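Local structure of endoglucanase (Uncultured bacterium, 3X17) at residues W174-D179 against V184-V189. The protein probably hydrolyses internal beta-1,4-glucosidic bonds of cellulose as a family 9 endoglucanase carrying an N-terminal Ig-like domain. Sequence-based numbering, arbitrary orientation.
With ZN (zinc ion), chain C.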
ATOM      1  N   TRP A 174       6.712  11.075   7.800  1.00 31.39           N
ATOM      2  CA  TRP A 174       5.267  10.804   7.847  1.00 31.69           C
ATOM      3  C   TRP A 174       4.859  10.153   9.157  1.00 32.30           C
ATOM      4  O   TRP A 174       5.468   9.152   9.553  1.00 32.13           O
ATOM      5  CB  TRP A 174       4.859   9.833   6.727  1.00 33.30           C
ATOM      6  CG  TRP A 174       5.141  10.314   5.312  1.00 31.13           C
ATOM      7  CD1 TRP A 174       4.734  11.486   4.746  1.00 32.85           C
ATOM      8  CD2 TRP A 174       5.919   9.629   4.308  1.00 30.52           C
ATOM      9  NE1 TRP A 174       5.208  11.575   3.452  1.00 33.10           N
ATOM     10  CE2 TRP A 174       5.914  10.439   3.150  1.00 29.03           C
ATOM     11  CE3 TRP A 174       6.572   8.391   4.261  1.00 30.38           C
ATOM     12  CZ2 TRP A 174       6.544  10.052   1.955  1.00 33.29           C
ATOM     13  CZ3 TRP A 174       7.191   7.995   3.057  1.00 31.38           C
ATOM     14  CH2 TRP A 174       7.176   8.838   1.929  1.00 28.49           C
ATOM     15  N   HIS A 175       3.762  10.622   9.763  1.00 30.28           N
ATOM     16  CA  HIS A 175       3.055   9.790  10.743  1.00 31.30           C
ATOM     17  C   HIS A 175       2.738   8.447  10.097  1.00 32.52           C
ATOM     18  O   HIS A 175       2.278   8.407   8.949  1.00 30.86           O
ATOM     19  CB  HIS A 175       1.763  10.453  11.221  1.00 29.43           C
ATOM     20  CG  HIS A 175       1.979  11.737  11.948  1.00 34.22           C
ATOM     21  ND1 HIS A 175       1.097  12.792  11.864  1.00 36.73           N
ATOM     22  CD2 HIS A 175       3.015  12.170  12.715  1.00 34.03           C
ATOM     23  CE1 HIS A 175       1.545  13.797  12.602  1.00 34.67           C
ATOM     24  NE2 HIS A 175       2.704  13.441  13.130  1.00 38.43           N
ATOM     25  N   ASP A 176       3.041   7.364  10.809  1.00 32.30           N
ATOM     26  CA  ASP A 176       3.107   6.028  10.203  1.00 33.76           C
ATOM     27  C   ASP A 176       1.721   5.553   9.812  1.00 33.72           C
ATOM     28  O   ASP A 176       1.557   4.804   8.845  1.00 34.11           O
ATOM     29  CB  ASP A 176       3.726   5.010  11.171  1.00 32.71           C
ATOM     30  CG  ASP A 176       3.996   3.643  10.505  1.00 36.83           C
ATOM     31  OD1 ASP A 176       4.820   3.621   9.578  1.00 34.71           O
ATOM     32  OD2 ASP A 176       3.398   2.601  10.911  1.00 30.97           O
ATOM     33  N   ALA A 177       0.727   5.905  10.617  1.00 32.83           N
ATOM     34  CA  ALA A 177      -0.544   5.198  10.579  1.00 30.54           C
ATOM     35  C   ALA A 177      -1.608   6.013  11.273  1.00 31.83           C
ATOM     36  O   ALA A 177      -1.783   7.182  10.965  1.00 31.48           O
ATOM     37  CB  ALA A 177      -0.391   3.821  11.235  1.00 29.94           C
ATOM     38  N   GLY A 178      -2.303   5.413  12.236  1.00 32.32           N
ATOM     39  CA  GLY A 178      -3.161   6.185  13.122  1.00 34.15           C
ATOM     40  C   GLY A 178      -2.492   6.686  14.402  1.00 35.19           C
ATOM     41  O   GLY A 178      -3.133   7.349  15.227  1.00 33.02           O
ATOM     42  N   ASP A 179      -1.245   6.279  14.620  1.00 34.54           N
ATOM     43  CA  ASP A 179      -0.416   6.904  15.634  1.00 36.44           C
ATOM     44  C   ASP A 179       0.475   7.937  14.973  1.00 37.34           C
ATOM     45  O   ASP A 179       0.285   8.297  13.791  1.00 38.27           O
ATOM     46  CB  ASP A 179       0.458   5.861  16.350  1.00 36.45           C
ATOM     47  CG  ASP A 179       1.428   5.175  15.403  1.00 35.74           C
ATOM     48  OD1 ASP A 179       1.005   4.865  14.274  1.00 39.55           O
ATOM     49  OD2 ASP A 179       2.601   4.970  15.774  1.00 34.43           O
ATOM     50  N   VAL A 184      11.451   3.758  10.244  1.00 29.42           N
ATOM     51  CA  VAL A 184      12.243   3.664   9.030  1.00 30.04           C
ATOM     52  C   VAL A 184      11.830   2.462   8.147  1.00 32.26           C
ATOM     53  O   VAL A 184      11.958   2.503   6.908  1.00 31.04           O
ATOM     54  CB  VAL A 184      13.737   3.581   9.335  1.00 30.24           C
ATOM     55  CG1 VAL A 184      14.483   3.057   8.094  1.00 29.44           C
ATOM     56  CG2 VAL A 184      14.273   4.961   9.694  1.00 28.32           C
ATOM     57  N   THR A 185      11.268   1.434   8.778  1.00 29.97           N
ATOM     58  CA  THR A 185      11.109   0.141   8.134  1.00 32.03           C
ATOM     59  C   THR A 185       9.955   0.223   7.128  1.00 33.20           C
ATOM     60  O   THR A 185      10.059  -0.269   6.009  1.00 34.29           O
ATOM     61  CB  THR A 185      10.873  -0.982   9.200  1.00 33.92           C
ATOM     62  OG1 THR A 185      11.941  -0.950  10.174  1.00 33.38           O
ATOM     63  CG2 THR A 185      10.827  -2.367   8.546  1.00 30.15           C
ATOM     64  N   THR A 186       8.922   0.983   7.474  1.00 33.31           N
ATOM     65  CA  THR A 186       7.797   1.216   6.572  1.00 31.40           C
ATOM     66  C   THR A 186       8.041   2.416   5.662  1.00 30.19           C
ATOM     67  O   THR A 186       7.600   2.417   4.516  1.00 31.57           O
ATOM     68  CB  THR A 186       6.478   1.456   7.360  1.00 31.16           C
ATOM     69  OG1 THR A 186       6.755   2.329   8.460  1.00 31.80           O
ATOM     70  CG2 THR A 186       5.884   0.129   7.886  1.00 30.10           C
ATOM     71  N   THR A 187       8.678   3.459   6.191  1.00 29.64           N
ATOM     72  CA  THR A 187       8.944   4.662   5.417  1.00 27.64           C
ATOM     73  C   THR A 187       9.785   4.348   4.197  1.00 28.37           C
ATOM     74  O   THR A 187       9.511   4.859   3.115  1.00 27.98           O
ATOM     75  CB  THR A 187       9.671   5.784   6.245  1.00 27.84           C
ATOM     76  OG1 THR A 187       8.783   6.279   7.243  1.00 27.21           O
ATOM     77  CG2 THR A 187      10.060   7.012   5.334  1.00 25.93           C
ATOM     78  N   ALA A 188      10.795   3.500   4.366  1.00 28.63           N
ATOM     79  CA  ALA A 188      11.690   3.174   3.269  1.00 27.12           C
ATOM     80  C   ALA A 188      11.001   2.332   2.188  1.00 29.15           C
ATOM     81  O   ALA A 188      11.051   2.685   1.002  1.00 30.27           O
ATOM     82  CB  ALA A 188      12.980   2.513   3.792  1.00 26.76           C
ATOM     83  N   VAL A 189      10.208   1.333   2.577  1.00 31.27           N
ATOM     84  CA  VAL A 189       9.536   0.510   1.548  1.00 28.85           C
ATOM     85  C   VAL A 189       8.401   1.285   0.900  1.00 30.58           C
ATOM     86  O   VAL A 189       7.988   0.981  -0.226  1.00 31.43           O
ATOM     87  CB  VAL A 189       9.001  -0.852   2.088  1.00 31.56           C
ATOM     88  CG1 VAL A 189      10.105  -1.661   2.729  1.00 30.29           C
ATOM     89  CG2 VAL A 189       7.787  -0.682   3.025  1.00 29.22           C
TER
HETATM   90 ZN    ZN C 601       4.082  14.620  14.116  1.00 34.34          ZN
HETATM   91  O   HOH W   1       6.554   5.903   9.411  1.00 31.14           O
HETATM   92  O   HOH W   2       8.398   8.808   8.468  1.00 37.24           O
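W174 brings the six-membered part of its indole to the methyl of T187 obliquely, CZ3 3.8 Å from T187 CG2. T187 O lies in the ring plane at the edge of the indole. T187 OG1 stands anti to its carbonyl carbon (chi1 -68°), which sends the methyl to the indole and the hydroxyl to two waters. One of them donates to T187 OG1 at 2.8 Å and accepts from W174 N at 2.9 Å, bridging loop backbone and helix side chain. The other donates to T187 OG1 (3.1 Å) and to D176 OD1 (2.9 Å), with a further weak bond to W174 O. T187 OG1 is also hydrogen-bonded to Y183, just ahead of the helix.

The one direct hydrogen bond between 174-179 and 184-189 runs from T186 OG1 to D176 OD1, 2.6 Å long. It meets the carboxylate oxygen on its syn side, 20° out of plane, and the two side chains cross at about a right angle. With chi1 at 43°, T186 OG1 sits between its backbone N and carbonyl carbon and points at D176. Y331 takes D176 OD2, so both carboxylate oxygens are held; W174 NE1 likewise bonds E225 of helix 221-235. Between these anchors H175 turns the other way, its NE2 2.1 Å from the zinc ion that C132, D148 and H149 also bind. The contact thus ties a zinc-binding loop to the first turn of helix 184-200 in the (alpha/alpha)6 barrel of a family 9 glycoside hydrolase.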